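Local coordinates for protein anthranilate-CoA ligase (Stigmatella aurantiaca, PDB 4WV3) that is a member of the ANL superfamily of AMP-binding enzymes, with a large N-terminal AMP-binding domain followed by a smaller C-terminal domain, at residues 72-77 with 226-231; 14-19 with 76-81; 27-32 with 230-235. All coordinates share one frame; numbering follows the deposited sequence.

Contact 1. Residues 72-77 with 226-231; sequences EWVTSF and GNLIFP
Val74 and Leu228 meet tip to tip in a wholly apolar helix-to-helix contact, buried where two beta-alpha-beta crossovers of the AMP-binding domain lie against each other. Helix 71-83 links the neighbouring parallel strands 62-66 and 86-89 of one sheet, and helix 221-234 links the parallel strands 211-214 and 237-239 of another, so the contact joins the two sheets through their connecting helices. The short axes approach to 12.3 Å at an angle of 46°, a distance that side chains rather than backbones must fill.

Leucine and valine do this well, since both end in a methyl fork. Val74 turns CG1 anti to its backbone N (chi1 177°), leaving CG2 beside that N, and both methyls border the same leucine branch: Leu228 CD1 is 3.6 Å from Val74 CG2 and 4.0 Å from Val74 CG1. The other branch, Leu228 CD2, reaches Val74 CG1 at 4.1 Å. Leu228 sits in a wider, pi-type turn at 226-229, where the helix is kinked.

Larger side chains flank this centre. Trp73 comes to Leu228 CD1 more distantly, by CZ3 at 4.4 Å, and Phe77, one turn further on, meets the indole with the two ring planes at about 15°. Ile229 CD1 approaches the Phe77 ring obliquely, 4.3 Å from Phe77 CE2. Both residues also touch Tyr192 of helix 191-204, and the Ile229 side chain is about 11 Å from the bound 5'-O-[(S)-[(2-aminobenzoyl)oxy](hydroxy)phosphoryl]adenosine.

Ser76, buried, has its hydroxyl satisfied one turn back: OG donates to Glu72 O at 2.7 Å, the same carbonyl oxygen that accepts from Ser76 N.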
loop_
_atom_site.group_PDB
_atom_site.type_symbol
_atom_site.label_atom_id
_atom_site.label_comp_id
_atom_site.label_asym_id
_atom_site.label_seq_id
_atom_site.Cartn_x
_atom_site.Cartn_y
_atom_site.Cartn_z
ATOM N N GLU A 72 -3.796 -14.669 12.798
ATOM C CA GLU A 72 -2.911 -15.714 12.293
ATOM C C GLU A 72 -1.888 -15.164 11.304
ATOM O O GLU A 72 -0.796 -15.711 11.170
ATOM C CB GLU A 72 -3.713 -16.846 11.645
ATOM C CG GLU A 72 -4.491 -17.710 12.624
ATOM C CD GLU A 72 -5.770 -17.053 13.102
ATOM O OE1 GLU A 72 -6.192 -16.051 12.487
ATOM O OE2 GLU A 72 -6.354 -17.540 14.093
ATOM N N TRP A 73 -2.248 -14.089 10.610
ATOM C CA TRP A 73 -1.325 -13.436 9.692
ATOM C C TRP A 73 -0.162 -12.838 10.475
ATOM O O TRP A 73 1.003 -13.037 10.132
ATOM C CB TRP A 73 -2.038 -12.334 8.902
ATOM C CG TRP A 73 -1.331 -11.933 7.636
ATOM C CD1 TRP A 73 -1.674 -12.288 6.364
ATOM C CD2 TRP A 73 -0.167 -11.101 7.519
ATOM N NE1 TRP A 73 -0.799 -11.732 5.464
ATOM C CE2 TRP A 73 0.135 -10.999 6.146
ATOM C CE3 TRP A 73 0.646 -10.433 8.439
ATOM C CZ2 TRP A 73 1.217 -10.259 5.674
ATOM C CZ3 TRP A 73 1.719 -9.699 7.968
ATOM C CH2 TRP A 73 1.994 -9.618 6.598
ATOM N N VAL A 74 -0.491 -12.106 11.535
ATOM C CA VAL A 74 0.510 -11.410 12.334
ATOM C C VAL A 74 1.451 -12.367 13.061
ATOM O O VAL A 74 2.670 -12.206 13.010
ATOM C CB VAL A 74 -0.145 -10.467 13.360
ATOM C CG1 VAL A 74 0.917 -9.821 14.229
ATOM C CG2 VAL A 74 -0.975 -9.408 12.654
ATOM N N THR A 75 0.882 -13.361 13.737
ATOM C CA THR A 75 1.683 -14.320 14.490
ATOM C C THR A 75 2.589 -15.141 13.574
ATOM O O THR A 75 3.704 -15.501 13.953
ATOM C CB THR A 75 0.804 -15.260 15.340
ATOM O OG1 THR A 75 -0.164 -15.905 14.502
ATOM C CG2 THR A 75 0.085 -14.476 16.427
ATOM N N SER A 76 2.108 -15.430 12.368
ATOM C CA SER A 76 2.921 -16.130 11.382
ATOM C C SER A 76 4.076 -15.243 10.939
ATOM O O SER A 76 5.215 -15.697 10.845
ATOM C CB SER A 76 2.081 -16.540 10.171
ATOM O OG SER A 76 1.092 -17.488 10.531
ATOM N N PHE A 77 3.772 -13.975 10.681
ATOM C CA PHE A 77 4.771 -13.014 10.224
ATOM C C PHE A 77 5.929 -12.877 11.209
ATOM O O PHE A 77 7.093 -13.010 10.832
ATOM C CB PHE A 77 4.127 -11.647 9.978
ATOM C CG PHE A 77 5.088 -10.606 9.474
ATOM C CD1 PHE A 77 5.386 -10.516 8.124
ATOM C CD2 PHE A 77 5.691 -9.717 10.350
ATOM C CE1 PHE A 77 6.268 -9.560 7.655
ATOM C CE2 PHE A 77 6.576 -8.760 9.887
ATOM C CZ PHE A 77 6.865 -8.680 8.538
ATOM N N GLY A 226 1.724 0.881 8.528
ATOM C CA GLY A 226 0.720 1.709 9.172
ATOM C C GLY A 226 -0.207 1.011 10.149
ATOM O O GLY A 226 -0.662 1.622 11.114
ATOM N N ASN A 227 -0.487 -0.268 9.912
ATOM C CA ASN A 227 -1.468 -0.988 10.721
ATOM C C ASN A 227 -0.878 -2.154 11.512
ATOM O O ASN A 227 -1.605 -3.047 11.944
ATOM C CB ASN A 227 -2.616 -1.485 9.837
ATOM C CG ASN A 227 -3.904 -1.712 10.615
ATOM O OD1 ASN A 227 -4.088 -1.178 11.709
ATOM N ND2 ASN A 227 -4.804 -2.507 10.047
ATOM N N LEU A 228 0.435 -2.138 11.714
ATOM C CA LEU A 228 1.091 -3.200 12.468
ATOM C C LEU A 228 2.462 -2.782 12.989
ATOM O O LEU A 228 2.660 -2.631 14.195
ATOM C CB LEU A 228 1.220 -4.462 11.610
ATOM C CG LEU A 228 0.995 -5.794 12.326
ATOM C CD1 LEU A 228 1.411 -6.958 11.440
ATOM C CD2 LEU A 228 1.744 -5.828 13.649
ATOM N N ILE A 229 3.407 -2.602 12.073
ATOM C CA ILE A 229 4.779 -2.270 12.435
ATOM C C ILE A 229 4.879 -0.927 13.153
ATOM O O ILE A 229 5.527 -0.818 14.194
ATOM C CB ILE A 229 5.695 -2.253 11.197
ATOM C CG1 ILE A 229 5.598 -3.583 10.448
ATOM C CG2 ILE A 229 7.133 -1.963 11.598
ATOM C CD1 ILE A 229 5.953 -4.788 11.295
ATOM N N PHE A 230 4.227 0.088 12.596
ATOM C CA PHE A 230 4.284 1.433 13.167
ATOM C C PHE A 230 3.591 1.560 14.537
ATOM O O PHE A 230 4.186 2.097 15.471
ATOM C CB PHE A 230 3.757 2.496 12.186
ATOM C CG PHE A 230 4.501 2.556 10.872
ATOM C CD1 PHE A 230 5.658 1.820 10.664
ATOM C CD2 PHE A 230 4.040 3.362 9.844
ATOM C CE1 PHE A 230 6.334 1.882 9.459
ATOM C CE2 PHE A 230 4.712 3.429 8.637
ATOM C CZ PHE A 230 5.861 2.688 8.445
ATOM N N PRO A 231 2.336 1.077 14.668
ATOM C CA PRO A 231 1.695 1.233 15.980
ATOM C C PRO A 231 2.341 0.390 17.080
ATOM O O PRO A 231 2.431 0.851 18.215
ATOM C CB PRO A 231 0.259 0.757 15.728
ATOM C CG PRO A 231 0.359 -0.145 14.551
ATOM C CD PRO A 231 1.417 0.468 13.688
#

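Contact 2. Residues 14-19 with 76-81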
loop_
_atom_site.group_PDB
_atom_site.type_symbol
_atom_site.label_atom_id
_atom_site.label_comp_id
_atom_site.label_asym_id
_atom_site.label_seq_id
_atom_site.Cartn_x
_atom_site.Cartn_y
_atom_site.Cartn_z
ATOM N N ASP A 14 11.773 -7.362 17.294
ATOM C CA ASP A 14 11.860 -6.387 18.372
ATOM C C ASP A 14 10.726 -5.371 18.291
ATOM O O ASP A 14 10.343 -4.785 19.300
ATOM C CB ASP A 14 13.211 -5.670 18.345
ATOM C CG ASP A 14 13.364 -4.680 19.481
ATOM O OD1 ASP A 14 13.619 -5.116 20.623
ATOM O OD2 ASP A 14 13.229 -3.465 19.230
ATOM N N ILE A 15 10.199 -5.168 17.085
ATOM C CA ILE A 15 9.040 -4.305 16.873
ATOM C C ILE A 15 7.904 -4.724 17.802
ATOM O O ILE A 15 7.217 -3.886 18.389
ATOM C CB ILE A 15 8.569 -4.355 15.403
ATOM C CG1 ILE A 15 9.607 -3.701 14.488
ATOM C CG2 ILE A 15 7.222 -3.668 15.234
ATOM C CD1 ILE A 15 9.790 -2.218 14.735
ATOM N N LEU A 16 7.734 -6.034 17.944
ATOM C CA LEU A 16 6.769 -6.595 18.878
ATOM C C LEU A 16 7.357 -6.700 20.283
ATOM O O LEU A 16 6.700 -6.361 21.266
ATOM C CB LEU A 16 6.325 -7.979 18.399
ATOM C CG LEU A 16 5.712 -8.919 19.442
ATOM C CD1 LEU A 16 4.373 -8.393 19.943
ATOM C CD2 LEU A 16 5.569 -10.327 18.878
ATOM N N GLU A 17 8.600 -7.161 20.368
ATOM C CA GLU A 17 9.203 -7.507 21.653
ATOM C C GLU A 17 9.770 -6.330 22.452
ATOM O O GLU A 17 10.262 -6.516 23.565
ATOM C CB GLU A 17 10.268 -8.594 21.471
ATOM C CG GLU A 17 9.701 -9.924 20.999
ATOM C CD GLU A 17 10.735 -11.033 20.986
ATOM O OE1 GLU A 17 11.899 -10.770 21.356
ATOM O OE2 GLU A 17 10.381 -12.170 20.609
ATOM N N ARG A 18 9.698 -5.125 21.894
ATOM C CA ARG A 18 10.108 -3.934 22.638
ATOM C C ARG A 18 8.987 -3.502 23.577
ATOM O O ARG A 18 9.151 -2.583 24.379
ATOM C CB ARG A 18 10.486 -2.789 21.692
ATOM C CG ARG A 18 9.320 -2.230 20.894
ATOM C CD ARG A 18 9.790 -1.385 19.717
ATOM N NE ARG A 18 10.330 -0.090 20.123
ATOM C CZ ARG A 18 11.626 0.183 20.230
ATOM N NH1 ARG A 18 12.528 -0.752 19.964
ATOM N NH2 ARG A 18 12.023 1.393 20.603
ATOM N N ASN A 19 7.846 -4.176 23.467
ATOM C CA ASN A 19 6.694 -3.900 24.317
ATOM C C ASN A 19 6.620 -4.848 25.505
ATOM O O ASN A 19 5.921 -4.582 26.481
ATOM C CB ASN A 19 5.401 -3.993 23.508
ATOM C CG ASN A 19 5.337 -2.971 22.398
ATOM O OD1 ASN A 19 5.093 -1.792 22.643
ATOM N ND2 ASN A 19 5.556 -3.418 21.167
ATOM N N SER A 76 2.108 -15.430 12.368
ATOM C CA SER A 76 2.921 -16.130 11.382
ATOM C C SER A 76 4.076 -15.243 10.939
ATOM O O SER A 76 5.215 -15.697 10.845
ATOM C CB SER A 76 2.081 -16.540 10.171
ATOM O OG SER A 76 1.092 -17.488 10.531
ATOM N N PHE A 77 3.772 -13.975 10.681
ATOM C CA PHE A 77 4.771 -13.014 10.224
ATOM C C PHE A 77 5.929 -12.877 11.209
ATOM O O PHE A 77 7.093 -13.010 10.832
ATOM C CB PHE A 77 4.127 -11.647 9.978
ATOM C CG PHE A 77 5.088 -10.606 9.474
ATOM C CD1 PHE A 77 5.386 -10.516 8.124
ATOM C CD2 PHE A 77 5.691 -9.717 10.350
ATOM C CE1 PHE A 77 6.268 -9.560 7.655
ATOM C CE2 PHE A 77 6.576 -8.760 9.887
ATOM C CZ PHE A 77 6.865 -8.680 8.538
ATOM N N PHE A 78 5.608 -12.612 12.470
ATOM C CA PHE A 78 6.640 -12.438 13.485
ATOM C C PHE A 78 7.292 -13.758 13.881
ATOM O O PHE A 78 8.411 -13.776 14.390
ATOM C CB PHE A 78 6.088 -11.704 14.707
ATOM C CG PHE A 78 5.992 -10.218 14.520
ATOM C CD1 PHE A 78 7.125 -9.426 14.594
ATOM C CD2 PHE A 78 4.773 -9.613 14.262
ATOM C CE1 PHE A 78 7.045 -8.058 14.418
ATOM C CE2 PHE A 78 4.687 -8.244 14.086
ATOM C CZ PHE A 78 5.825 -7.466 14.165
ATOM N N GLY A 79 6.593 -14.862 13.639
ATOM C CA GLY A 79 7.167 -16.177 13.852
ATOM C C GLY A 79 8.261 -16.452 12.838
ATOM O O GLY A 79 9.302 -17.021 13.167
ATOM N N ILE A 80 8.017 -16.040 11.597
ATOM C CA ILE A 80 8.979 -16.207 10.514
ATOM C C ILE A 80 10.184 -15.285 10.693
ATOM O O ILE A 80 11.332 -15.715 10.569
ATOM C CB ILE A 80 8.330 -15.910 9.148
ATOM C CG1 ILE A 80 7.219 -16.918 8.851
ATOM C CG2 ILE A 80 9.370 -15.937 8.042
ATOM C CD1 ILE A 80 6.251 -16.451 7.787
ATOM N N VAL A 81 9.912 -14.017 10.987
ATOM C CA VAL A 81 10.960 -13.010 11.131
ATOM C C VAL A 81 11.913 -13.323 12.285
ATOM O O VAL A 81 13.133 -13.219 12.138
ATOM C CB VAL A 81 10.358 -11.600 11.316
ATOM C CG1 VAL A 81 11.434 -10.598 11.702
ATOM C CG2 VAL A 81 9.643 -11.161 10.046
#
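Leu16 lies over one face of the Phe78 ring while Ile15 stands at the ring's edge; within residues 14-19 and 76-81, Phe78 of helix 71-83 alone meets these two residues of the short helix 14-17. The closely packed part is this ring. Leu16 CB makes a CH-pi contact, 4.2 Å from the centroid of Phe78 and 15° off the ring normal. The opposite face takes Phe77 CD2, 4.0 Å above the ring plane, so Phe78 is held between its own helix neighbour and the short helix. A flat phenylalanine suits a place like this, where apolar groups arrive from both faces and from the rim.

With CG beside its backbone N (chi1 -79°), Phe78 sends the ring out toward helix 14-17. At its rim, Ile15 CB approaches Phe78 CE1 at 4.1 Å, and Ile15 CG2 comes within 4.2 Å of Phe78 CZ; the isoleucine crosses the phenylalanine side chain at about a right angle and carries its far end away to Tyr233. Leu16 likewise touches the ring by its base, while the side chain also packs on Phe38 and Val41.

The solvent side is polar and looser. Arg18 is exposed and pairs with Asp14 of its own segment, NH1 to OD2 at 2.9 Å in the guanidinium plane. Glu17, partly exposed, forms a salt bridge with Lys82, a charged link to helix 71-83 beside the apolar one. Further along, buried Asn19 turns its ND2 back to Leu16 O at 3.2 Å, from above the carbonyl plane, and also donates to Trp232 O.

Helix 14-17 is therefore wedged among helices 38-54, 71-83 and 221-234, while Phe77, on the far side of Phe78, packs on Ala87 of strand 86-89.

Contact 3. Residues 27-32 with 230-235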
loop_
_atom_site.group_PDB
_atom_site.type_symbol
_atom_site.label_atom_id
_atom_site.label_comp_id
_atom_site.label_asym_id
_atom_site.label_seq_id
_atom_site.Cartn_x
_atom_site.Cartn_y
_atom_site.Cartn_z
ATOM N N THR A 27 -4.224 -5.300 24.990
ATOM C CA THR A 27 -4.688 -5.890 23.741
ATOM C C THR A 27 -3.962 -5.262 22.556
ATOM O O THR A 27 -4.033 -4.052 22.343
ATOM C CB THR A 27 -6.205 -5.717 23.558
ATOM O OG1 THR A 27 -6.883 -6.121 24.755
ATOM C CG2 THR A 27 -6.697 -6.558 22.388
ATOM N N ALA A 28 -3.263 -6.093 21.788
ATOM C CA ALA A 28 -2.440 -5.610 20.685
ATOM C C ALA A 28 -3.203 -5.535 19.363
ATOM O O ALA A 28 -3.137 -4.528 18.658
ATOM C CB ALA A 28 -1.198 -6.474 20.534
ATOM N N LEU A 29 -3.923 -6.601 19.026
ATOM C CA LEU A 29 -4.683 -6.630 17.780
ATOM C C LEU A 29 -6.172 -6.907 17.992
ATOM O O LEU A 29 -6.553 -7.726 18.828
ATOM C CB LEU A 29 -4.073 -7.629 16.785
ATOM C CG LEU A 29 -3.847 -9.083 17.212
ATOM C CD1 LEU A 29 -5.086 -9.936 16.976
ATOM C CD2 LEU A 29 -2.647 -9.670 16.481
ATOM N N PHE A 30 -7.004 -6.209 17.225
ATOM C CA PHE A 30 -8.447 -6.401 17.276
ATOM C C PHE A 30 -8.978 -6.959 15.958
ATOM O O PHE A 30 -8.836 -6.335 14.907
ATOM C CB PHE A 30 -9.154 -5.083 17.596
ATOM C CG PHE A 30 -8.943 -4.602 19.003
ATOM C CD1 PHE A 30 -7.888 -3.760 19.313
ATOM C CD2 PHE A 30 -9.808 -4.985 20.016
ATOM C CE1 PHE A 30 -7.695 -3.315 20.606
ATOM C CE2 PHE A 30 -9.622 -4.543 21.311
ATOM C CZ PHE A 30 -8.564 -3.704 21.606
ATOM N N THR A 31 -9.582 -8.142 16.022
ATOM C CA THR A 31 -10.239 -8.741 14.865
ATOM C C THR A 31 -11.647 -9.165 15.273
ATOM O O THR A 31 -11.899 -9.400 16.455
ATOM C CB THR A 31 -9.461 -9.968 14.331
ATOM O OG1 THR A 31 -9.497 -11.025 15.298
ATOM C CG2 THR A 31 -8.016 -9.603 14.031
ATOM N N PRO A 32 -12.573 -9.250 14.303
ATOM C CA PRO A 32 -13.948 -9.670 14.601
ATOM C C PRO A 32 -14.030 -11.050 15.251
ATOM O O PRO A 32 -14.986 -11.325 15.974
ATOM C CB PRO A 32 -14.604 -9.706 13.220
ATOM C CG PRO A 32 -13.842 -8.717 12.422
ATOM C CD PRO A 32 -12.424 -8.828 12.899
ATOM N N PHE A 230 4.227 0.088 12.596
ATOM C CA PHE A 230 4.284 1.433 13.167
ATOM C C PHE A 230 3.591 1.560 14.537
ATOM O O PHE A 230 4.186 2.097 15.471
ATOM C CB PHE A 230 3.757 2.496 12.186
ATOM C CG PHE A 230 4.501 2.556 10.872
ATOM C CD1 PHE A 230 5.658 1.820 10.664
ATOM C CD2 PHE A 230 4.040 3.362 9.844
ATOM C CE1 PHE A 230 6.334 1.882 9.459
ATOM C CE2 PHE A 230 4.712 3.429 8.637
ATOM C CZ PHE A 230 5.861 2.688 8.445
ATOM N N PRO A 231 2.336 1.077 14.668
ATOM C CA PRO A 231 1.695 1.233 15.980
ATOM C C PRO A 231 2.341 0.390 17.080
ATOM O O PRO A 231 2.431 0.851 18.215
ATOM C CB PRO A 231 0.259 0.757 15.728
ATOM C CG PRO A 231 0.359 -0.145 14.551
ATOM C CD PRO A 231 1.417 0.468 13.688
ATOM N N TRP A 232 2.778 -0.822 16.751
ATOM C CA TRP A 232 3.395 -1.695 17.746
ATOM C C TRP A 232 4.777 -1.195 18.158
ATOM O O TRP A 232 5.285 -1.548 19.222
ATOM C CB TRP A 232 3.473 -3.137 17.240
ATOM C CG TRP A 232 2.159 -3.859 17.299
ATOM C CD1 TRP A 232 0.929 -3.304 17.497
ATOM C CD2 TRP A 232 1.946 -5.271 17.175
ATOM N NE1 TRP A 232 -0.037 -4.280 17.496
ATOM C CE2 TRP A 232 0.561 -5.497 17.303
ATOM C CE3 TRP A 232 2.792 -6.365 16.967
ATOM C CZ2 TRP A 232 0.002 -6.770 17.226
ATOM C CZ3 TRP A 232 2.234 -7.629 16.893
ATOM C CH2 TRP A 232 0.853 -7.820 17.024
ATOM N N TYR A 233 5.376 -0.368 17.308
ATOM C CA TYR A 233 6.675 0.225 17.598
ATOM C C TYR A 233 6.583 1.194 18.775
ATOM O O TYR A 233 7.561 1.407 19.493
ATOM C CB TYR A 233 7.218 0.935 16.356
ATOM C CG TYR A 233 8.556 1.612 16.552
ATOM C CD1 TYR A 233 9.726 0.870 16.639
ATOM C CD2 TYR A 233 8.651 2.996 16.634
ATOM C CE1 TYR A 233 10.952 1.486 16.813
ATOM C CE2 TYR A 233 9.870 3.619 16.808
ATOM C CZ TYR A 233 11.017 2.861 16.896
ATOM O OH TYR A 233 12.233 3.484 17.069
ATOM N N VAL A 234 5.401 1.773 18.973
ATOM C CA VAL A 234 5.186 2.719 20.063
ATOM C C VAL A 234 4.237 2.177 21.130
ATOM O O VAL A 234 3.948 2.856 22.115
ATOM C CB VAL A 234 4.646 4.070 19.549
ATOM C CG1 VAL A 234 5.629 4.696 18.576
ATOM C CG2 VAL A 234 3.286 3.888 18.899
ATOM N N GLY A 235 3.752 0.956 20.929
ATOM C CA GLY A 235 2.885 0.316 21.903
ATOM C C GLY A 235 1.404 0.478 21.621
ATOM O O GLY A 235 0.564 0.058 22.418
#
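Ala28 and Leu29 both meet the edge of the Trp232 indole, which helix 221-234 extends toward strand 27-30. Thr27 begins the strand, its CG2 over one face of the Phe30 ring, toward the rim. Ala28 comes next and meets the indole with both its methyl and its carbonyl. Its CB lies 3.5 Å from Trp232 CZ2, and a methyl is small enough to let the bulky indole come up to the backbone. There Trp232 NE1 gives a weak hydrogen bond to Ala28 O (3.3 Å, 153°), which provides the buried indole N-H with a polar partner.

Leu29 follows, and its CD2 branch meets Trp232 CH2 at 4.0 Å. Ala28 and Leu29 together face Met36 of the antiparallel neighbour strand in a classic beta bulge. Phe30 leads away onto Ser237 and Val239, Thr31 ties its OG1 to Arg34 O, and Pro32 ends the segment at the surface.

At the end of helix 221-234, Gly235 is the C-prime residue of a Schellman motif, Ala236 N bonding to Pro231 O; its positive phi leaves no room for a CB beside the preceding carbonyl O. The chain then enters strand 237-239, parallel neighbour of 27-30. Helix 221-234 thus connects the parallel strands 211-214 and 237-239 as a beta-alpha-beta crossover, packed on the sheet that holds strand 27-30.

How the contacts relate
All three contacts are made by buried residues of the AMP-binding domain, but contact 1 lies nearest the chain's centre, whereas contacts 2 and 3 have flanks that reach the surface. Helix 71-83 serves contacts 1 and 2; helix 221-234 serves contacts 1 and 3. Their chemistry follows their place: purely aliphatic and aromatic in contact 1, aromatic with charged pairs at its margin in contact 2, and an indole edge meeting a strand carbonyl in contact 3. Contact 1 touches both others: Trp232 CH2 of contact 3 lies 3.4 Å from its Val74 CG1, and Phe78 CE2 of contact 2 lies 3.8 Å from its Leu228 CD2.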